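Local coordinates for protein M32 carboxypeptidase (Chitinophagaceae bacterium, PDB 7A03) that probably removes residues one at a time from the C-terminus of peptides as a metal-dependent carboxypeptidase of the M32 (carboxypeptidase Taq) family, at residues Ala12-Lys17 with Ala89-Asp94; Val24-Ala29 with Glu281-Pro286; Pro65-Leu70 with Glu93-Asn98. All blocks are in the same frame, centred on the assembly; numbering follows the deposited sequence.

Contact 1 (Ala12-Lys17 with Ala89-Asp94)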
# COMPACT_ATOMS: atom_id res chain seq x y z
N ALA A 12 -27.39 11.81 -14.22
CA ALA A 12 -27.50 10.43 -14.69
C ALA A 12 -26.59 10.19 -15.89
O ALA A 12 -26.03 9.09 -16.03
CB ALA A 12 -28.95 10.08 -15.01
N ALA A 13 -26.40 11.20 -16.74
CA ALA A 13 -25.48 11.01 -17.87
C ALA A 13 -24.03 10.93 -17.40
O ALA A 13 -23.24 10.13 -17.92
CB ALA A 13 -25.67 12.11 -18.91
N TYR A 14 -23.68 11.74 -16.40
CA TYR A 14 -22.36 11.62 -15.77
C TYR A 14 -22.14 10.21 -15.21
O TYR A 14 -21.10 9.58 -15.44
CB TYR A 14 -22.22 12.68 -14.68
CG TYR A 14 -21.19 12.36 -13.62
CD1 TYR A 14 -19.83 12.52 -13.87
CD2 TYR A 14 -21.58 11.92 -12.36
CE1 TYR A 14 -18.88 12.23 -12.89
CE2 TYR A 14 -20.65 11.63 -11.39
CZ TYR A 14 -19.30 11.79 -11.65
OH TYR A 14 -18.38 11.49 -10.65
N LYS A 15 -23.12 9.70 -14.46
CA LYS A 15 -23.00 8.37 -13.88
C LYS A 15 -22.88 7.30 -14.95
O LYS A 15 -22.07 6.37 -14.82
CB LYS A 15 -24.20 8.12 -12.95
CG LYS A 15 -24.10 6.88 -12.09
CD LYS A 15 -25.34 6.75 -11.21
CE LYS A 15 -25.29 5.50 -10.35
NZ LYS A 15 -26.57 5.31 -9.62
N GLN A 16 -23.65 7.42 -16.04
CA GLN A 16 -23.57 6.44 -17.12
C GLN A 16 -22.17 6.42 -17.74
O GLN A 16 -21.57 5.36 -17.94
CB GLN A 16 -24.65 6.74 -18.16
CG GLN A 16 -24.67 5.80 -19.36
CD GLN A 16 -23.72 6.25 -20.46
OE1 GLN A 16 -23.63 7.43 -20.77
NE2 GLN A 16 -23.00 5.29 -21.05
N LYS A 17 -21.62 7.61 -18.00
CA LYS A 17 -20.28 7.67 -18.60
C LYS A 17 -19.23 7.07 -17.66
O LYS A 17 -18.36 6.30 -18.10
CB LYS A 17 -19.92 9.10 -18.95
CG LYS A 17 -20.73 9.67 -20.10
CD LYS A 17 -20.39 11.14 -20.32
CE LYS A 17 -21.21 11.72 -21.46
NZ LYS A 17 -20.92 11.06 -22.77
N ALA A 89 -16.99 17.23 -8.19
CA ALA A 89 -15.77 18.00 -7.94
C ALA A 89 -14.52 17.13 -8.10
O ALA A 89 -13.53 17.54 -8.72
CB ALA A 89 -15.82 18.64 -6.55
N LEU A 90 -14.55 15.92 -7.53
CA LEU A 90 -13.39 15.05 -7.60
C LEU A 90 -13.16 14.56 -9.02
O LEU A 90 -12.02 14.49 -9.49
CB LEU A 90 -13.54 13.87 -6.64
CG LEU A 90 -13.40 14.27 -5.17
CD1 LEU A 90 -13.63 13.07 -4.26
CD2 LEU A 90 -12.04 14.89 -4.93
N SER A 91 -14.25 14.24 -9.73
CA SER A 91 -14.12 13.77 -11.10
C SER A 91 -13.59 14.88 -11.99
O SER A 91 -12.80 14.62 -12.91
CB SER A 91 -15.47 13.26 -11.61
OG SER A 91 -15.74 11.95 -11.13
N LEU A 92 -13.99 16.13 -11.73
CA LEU A 92 -13.45 17.27 -12.48
C LEU A 92 -11.96 17.45 -12.21
O LEU A 92 -11.19 17.74 -13.13
CB LEU A 92 -14.23 18.54 -12.13
CG LEU A 92 -13.88 19.80 -12.93
CD1 LEU A 92 -14.09 19.57 -14.41
CD2 LEU A 92 -14.73 20.96 -12.46
N GLU A 93 -11.53 17.29 -10.95
CA GLU A 93 -10.09 17.32 -10.67
C GLU A 93 -9.35 16.22 -11.44
O GLU A 93 -8.32 16.48 -12.09
CB GLU A 93 -9.86 17.19 -9.17
CG GLU A 93 -10.22 18.44 -8.40
CD GLU A 93 -10.12 18.27 -6.90
OE1 GLU A 93 -9.52 17.27 -6.45
OE2 GLU A 93 -10.64 19.14 -6.17
N ASP A 94 -9.85 14.98 -11.33
CA ASP A 94 -9.27 13.84 -12.05
C ASP A 94 -9.19 14.12 -13.55
O ASP A 94 -8.20 13.77 -14.20
CB ASP A 94 -10.14 12.59 -11.82
CG ASP A 94 -10.13 12.10 -10.37
OD1 ASP A 94 -9.28 12.53 -9.58
OD2 ASP A 94 -11.00 11.25 -10.02
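Y14 and S91 meet through their hydroxyls: Y14 OH lies 2.7 Å from S91 OG in a hydrogen bond that either oxygen could donate. The serine oxygen comes in at the edge of the phenol, near the ring plane. S91 CB lies 3.8 Å from Y14 CE1, a light van der Waals touch beside the bond.

Both side chains leave their helices toward each other. With CG anti to the backbone N (chi1 158°), the tyrosine extends across a gap of 9.7 Å between Y14 CA and S91 CA, and the short serine needs to cover little of it. Further out, P286 packs on both residues, L71 and L74 of helix 65-74 touch the tyrosine, and Y11 meets its ring with the planes at about 50°. S91 OG also has a weak hydrogen bond to N87 O, one turn back on its own helix.

A phenylalanine in place of Y14 would probably cost S91 OG its short hydroxyl partner, with the weak bond to N87 O as a poorer substitute, and remove this polar link between the helices.

Both residues are buried, so this pairing of two neutral hydroxyls lets each oxygen meet a polar partner in the interior and ties helix 9-37 to helix 82-100 without placing a charge there.

Contact 2 (Val24-Ala29 with Glu281-Pro286); sequences VRNAIA and EQYGLP
N26 reaches from helix 9-37 to Y283 in the loop after helix 258-277, and this single pair makes the direct contact. Going along V24-A29, the first two residues, V24 and R25, have side chains against A58 of helix 44-62, so that end of the segment is held by another helix.

N26 comes next. With CG anti to its own carbonyl carbon (chi1 -75°), the amide is carried toward the loop, where ND2 donates to Y283 OH at 3.1 Å. The N-H...O angle is 150°, a moderately bent bond. The phenol oxygen lies close to the amide plane, as suits an amide N-H. Seen from the ring the approach is oblique: amide and ring planes are 32° apart, and N26 ND2 is also 3.4 Å from Y283 CE1. The two side chains arrive from opposite directions. Y283 OH has a stronger partner in D23 OD1, just before the segment, so the phenol is gripped by two nearby residues of one helix, probably giving its proton to the carboxylate while it accepts from N26.

What presents Y283 is a type II turn from Q282 to L285, closed by L285 N to Q282 O at 2.9 Å. G284 has the positive phi of that turn, where a side chain would press on the carbonyl O of Y283.

Past N26, I28 turns to L54 and S55 of helix 44-62, and A29 to F242. Helix 9-37 thus touches both helix 44-62 and the 281-286 loop, with F242 and N243, which touches Y283, in the connection between strands 239-241 and 247-251.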
# COMPACT_ATOMS: atom_id res chain seq x y z
N VAL A 24 -14.85 -0.88 -18.25
CA VAL A 24 -13.61 -1.18 -18.97
C VAL A 24 -12.45 -1.39 -18.01
O VAL A 24 -11.64 -2.31 -18.18
CB VAL A 24 -13.30 -0.08 -20.01
CG1 VAL A 24 -12.05 -0.46 -20.78
CG2 VAL A 24 -14.48 0.11 -20.97
N ARG A 25 -12.32 -0.53 -17.00
CA ARG A 25 -11.18 -0.64 -16.09
C ARG A 25 -11.24 -1.92 -15.28
O ARG A 25 -10.21 -2.57 -15.04
CB ARG A 25 -11.09 0.60 -15.20
CG ARG A 25 -10.80 1.88 -15.98
CD ARG A 25 -10.00 2.91 -15.18
NE ARG A 25 -9.79 4.12 -15.98
CZ ARG A 25 -8.76 4.30 -16.81
NH1 ARG A 25 -7.85 3.35 -16.97
NH2 ARG A 25 -8.66 5.43 -17.50
N ASN A 26 -12.44 -2.35 -14.91
CA ASN A 26 -12.56 -3.60 -14.18
C ASN A 26 -12.33 -4.80 -15.09
O ASN A 26 -11.79 -5.82 -14.64
CB ASN A 26 -13.91 -3.67 -13.47
CG ASN A 26 -13.93 -2.77 -12.25
OD1 ASN A 26 -13.03 -2.84 -11.41
ND2 ASN A 26 -14.94 -1.92 -12.16
N ALA A 27 -12.67 -4.70 -16.39
CA ALA A 27 -12.29 -5.76 -17.32
C ALA A 27 -10.77 -5.88 -17.39
O ALA A 27 -10.22 -6.99 -17.40
CB ALA A 27 -12.86 -5.47 -18.71
N ILE A 28 -10.09 -4.74 -17.42
CA ILE A 28 -8.63 -4.73 -17.37
C ILE A 28 -8.14 -5.43 -16.11
O ILE A 28 -7.20 -6.24 -16.14
CB ILE A 28 -8.10 -3.29 -17.47
CG1 ILE A 28 -8.41 -2.69 -18.85
CG2 ILE A 28 -6.62 -3.24 -17.17
CD1 ILE A 28 -8.23 -1.17 -18.87
N ALA A 29 -8.78 -5.13 -14.97
CA ALA A 29 -8.42 -5.79 -13.71
C ALA A 29 -8.60 -7.31 -13.79
O ALA A 29 -7.77 -8.05 -13.24
CB ALA A 29 -9.20 -5.19 -12.54
N GLU A 281 -23.73 1.29 -5.07
CA GLU A 281 -24.42 2.36 -5.79
C GLU A 281 -23.47 3.45 -6.26
O GLU A 281 -23.85 4.25 -7.13
CB GLU A 281 -25.52 2.97 -4.92
CG GLU A 281 -26.71 3.52 -5.71
CD GLU A 281 -27.35 2.48 -6.63
OE1 GLU A 281 -27.42 1.30 -6.23
OE2 GLU A 281 -27.77 2.85 -7.74
N GLN A 282 -22.26 3.51 -5.71
CA GLN A 282 -21.25 4.47 -6.10
C GLN A 282 -20.20 3.89 -7.03
O GLN A 282 -19.16 4.51 -7.24
CB GLN A 282 -20.57 5.04 -4.85
CG GLN A 282 -21.49 5.89 -4.04
CD GLN A 282 -21.83 7.18 -4.73
OE1 GLN A 282 -20.95 7.90 -5.20
NE2 GLN A 282 -23.13 7.51 -4.77
N TYR A 283 -20.48 2.71 -7.59
CA TYR A 283 -19.57 2.07 -8.54
C TYR A 283 -19.14 3.05 -9.63
O TYR A 283 -19.98 3.71 -10.25
CB TYR A 283 -20.34 0.92 -9.17
CG TYR A 283 -19.65 0.21 -10.31
CD1 TYR A 283 -18.72 -0.78 -10.07
CD2 TYR A 283 -19.94 0.53 -11.65
CE1 TYR A 283 -18.09 -1.45 -11.10
CE2 TYR A 283 -19.31 -0.14 -12.68
CZ TYR A 283 -18.39 -1.12 -12.40
OH TYR A 283 -17.78 -1.78 -13.43
N GLY A 284 -17.83 3.16 -9.84
CA GLY A 284 -17.31 4.04 -10.87
C GLY A 284 -17.15 5.49 -10.48
O GLY A 284 -16.59 6.26 -11.27
N LEU A 285 -17.59 5.89 -9.29
CA LEU A 285 -17.60 7.29 -8.88
C LEU A 285 -16.64 7.50 -7.73
O LEU A 285 -16.32 6.56 -6.99
CB LEU A 285 -19.01 7.69 -8.42
CG LEU A 285 -20.16 7.23 -9.34
CD1 LEU A 285 -21.51 7.71 -8.81
CD2 LEU A 285 -19.96 7.78 -10.74
N PRO A 286 -16.15 8.73 -7.53
CA PRO A 286 -15.16 8.95 -6.47
C PRO A 286 -15.61 8.48 -5.10
O PRO A 286 -14.81 7.92 -4.35
CB PRO A 286 -14.88 10.46 -6.54
CG PRO A 286 -15.19 10.81 -7.99
CD PRO A 286 -16.38 9.94 -8.34

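Contact 3 (Pro65-Leu70 with Glu93-Asn98); sequences PELGSL and EDYDKN
Two successive helices of the N-terminal part of the chain, 65-74 and 82-100, pack against each other as an antiparallel-leaning helix pair, with G68 of one against the ring face of Y95 of the other. Their local axes approach to 10.6 Å and run at 132° to each other.

The centre of the contact is a CH-pi interaction. G68 CA sits over one face of the tyrosine, 3.8 Å from the ring centroid and 30° off the normal. It is displaced toward the phenol end, where G68 CA comes within 3.3 Å of Y95 CZ. Glycine suits this place: a CB built on G68 would collide with Y95 OH. Y95 holds CG anti to its backbone N (chi1 179°), which sends the ring straight out from its helix onto the first turn of the other.

Around the ring the contact is looser. L67 slides past Y95 in the opposite direction, its CD2 lying 4.2 Å from Y95 CD2 at an oblique angle. At the phenol end P65 CA is 3.7 Å from Y95 OH. That hydroxyl is hydrogen-bonded to A64 O, immediately before helix 65-74, so the tyrosine is fixed at its polar end as well as by its face. F62 of helix 44-62 touches both L67 and Y95.

Within the first turn of helix 65-74, P65 O accepts twice: from S69 N at 2.9 Å in the regular helical bond, and from S69 OG at 3.2 Å, the hydroxyl standing above the carbonyl plane, away from the lone-pair direction.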
# COMPACT_ATOMS: atom_id res chain seq x y z
N PRO A 65 -14.20 14.98 -24.69
CA PRO A 65 -14.71 16.35 -24.46
C PRO A 65 -16.11 16.42 -23.88
O PRO A 65 -16.41 17.33 -23.10
CB PRO A 65 -14.64 16.99 -25.86
CG PRO A 65 -13.63 16.17 -26.61
CD PRO A 65 -13.78 14.76 -26.08
N GLU A 66 -16.98 15.48 -24.27
CA GLU A 66 -18.36 15.49 -23.77
C GLU A 66 -18.39 15.30 -22.26
O GLU A 66 -19.21 15.92 -21.56
CB GLU A 66 -19.16 14.38 -24.44
CG GLU A 66 -19.33 14.55 -25.94
CD GLU A 66 -18.21 13.92 -26.74
OE1 GLU A 66 -17.24 13.41 -26.14
OE2 GLU A 66 -18.30 13.94 -27.99
N LEU A 67 -17.51 14.46 -21.74
CA LEU A 67 -17.42 14.29 -20.30
C LEU A 67 -16.96 15.58 -19.62
O LEU A 67 -17.50 15.96 -18.57
CB LEU A 67 -16.51 13.11 -19.97
CG LEU A 67 -16.32 12.84 -18.47
CD1 LEU A 67 -17.66 12.51 -17.83
CD2 LEU A 67 -15.32 11.72 -18.24
N GLY A 68 -15.98 16.27 -20.20
CA GLY A 68 -15.55 17.53 -19.61
C GLY A 68 -16.66 18.57 -19.59
O GLY A 68 -16.86 19.26 -18.58
N SER A 69 -17.40 18.68 -20.69
CA SER A 69 -18.51 19.63 -20.74
C SER A 69 -19.57 19.30 -19.69
O SER A 69 -20.07 20.20 -19.01
CB SER A 69 -19.11 19.69 -22.14
OG SER A 69 -18.13 20.06 -23.08
N LEU A 70 -19.90 18.02 -19.55
CA LEU A 70 -20.86 17.59 -18.54
C LEU A 70 -20.38 17.93 -17.12
O LEU A 70 -21.15 18.42 -16.29
CB LEU A 70 -21.06 16.09 -18.68
CG LEU A 70 -22.24 15.40 -18.00
CD1 LEU A 70 -23.55 16.08 -18.36
CD2 LEU A 70 -22.24 13.95 -18.47
N GLU A 93 -11.53 17.29 -10.95
CA GLU A 93 -10.09 17.32 -10.67
C GLU A 93 -9.35 16.22 -11.44
O GLU A 93 -8.32 16.48 -12.09
CB GLU A 93 -9.86 17.19 -9.17
CG GLU A 93 -10.22 18.44 -8.40
CD GLU A 93 -10.12 18.27 -6.90
OE1 GLU A 93 -9.52 17.27 -6.45
OE2 GLU A 93 -10.64 19.14 -6.17
N ASP A 94 -9.85 14.98 -11.33
CA ASP A 94 -9.27 13.84 -12.05
C ASP A 94 -9.19 14.12 -13.55
O ASP A 94 -8.20 13.77 -14.20
CB ASP A 94 -10.14 12.59 -11.82
CG ASP A 94 -10.13 12.10 -10.37
OD1 ASP A 94 -9.28 12.53 -9.58
OD2 ASP A 94 -11.00 11.25 -10.02
N TYR A 95 -10.22 14.76 -14.10
CA TYR A 95 -10.29 15.00 -15.53
C TYR A 95 -9.31 16.08 -15.96
O TYR A 95 -8.60 15.92 -16.96
CB TYR A 95 -11.73 15.39 -15.89
CG TYR A 95 -11.98 15.70 -17.35
CD1 TYR A 95 -11.83 16.99 -17.85
CD2 TYR A 95 -12.42 14.70 -18.22
CE1 TYR A 95 -12.08 17.27 -19.19
CE2 TYR A 95 -12.67 14.98 -19.57
CZ TYR A 95 -12.50 16.25 -20.04
OH TYR A 95 -12.76 16.51 -21.36
N ASP A 96 -9.23 17.18 -15.20
CA ASP A 96 -8.40 18.32 -15.61
C ASP A 96 -6.92 18.00 -15.47
O ASP A 96 -6.08 18.54 -16.23
CB ASP A 96 -8.75 19.55 -14.78
CG ASP A 96 -10.04 20.21 -15.23
OD1 ASP A 96 -10.45 20.00 -16.39
OD2 ASP A 96 -10.63 20.95 -14.42
N LYS A 97 -6.57 17.14 -14.51
CA LYS A 97 -5.18 16.71 -14.37
C LYS A 97 -4.60 16.29 -15.72
O LYS A 97 -3.53 16.77 -16.13
CB LYS A 97 -5.10 15.59 -13.34
CG LYS A 97 -3.73 15.45 -12.71
CD LYS A 97 -3.17 14.08 -13.03
CE LYS A 97 -1.67 14.14 -13.12
NZ LYS A 97 -1.04 12.85 -13.52
N ASN A 98 -5.31 15.43 -16.45
CA ASN A 98 -4.85 15.00 -17.77
C ASN A 98 -4.71 16.18 -18.73
O ASN A 98 -3.80 16.21 -19.57
CB ASN A 98 -5.80 13.96 -18.35
CG ASN A 98 -5.91 12.72 -17.49
OD1 ASN A 98 -4.94 12.00 -17.29
ND2 ASN A 98 -7.10 12.47 -16.96

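Overall arrangement
Contacts 1 and 3 lie side by side, centres about 8 Å apart, both ending on helix 82-100 and sharing E93 and D94; L70 packs against A13, Y14 and K17, so helices 9-37, 65-74 and 82-100 form one bundle. Contact 2, farther along helix 9-37, is centred about 12 Å from contact 1, to which P286 joins it, and about 17 Å from contact 3, which it does not touch. Along the chain contacts 1 and 2 cross, and both segments of contact 3 fall between those of contact 2. That ties the N-terminal helices to the loop after helix 258-277; this helix carries an HExxH pattern consistent with the clan's metal-binding motif, though no metal is bound here.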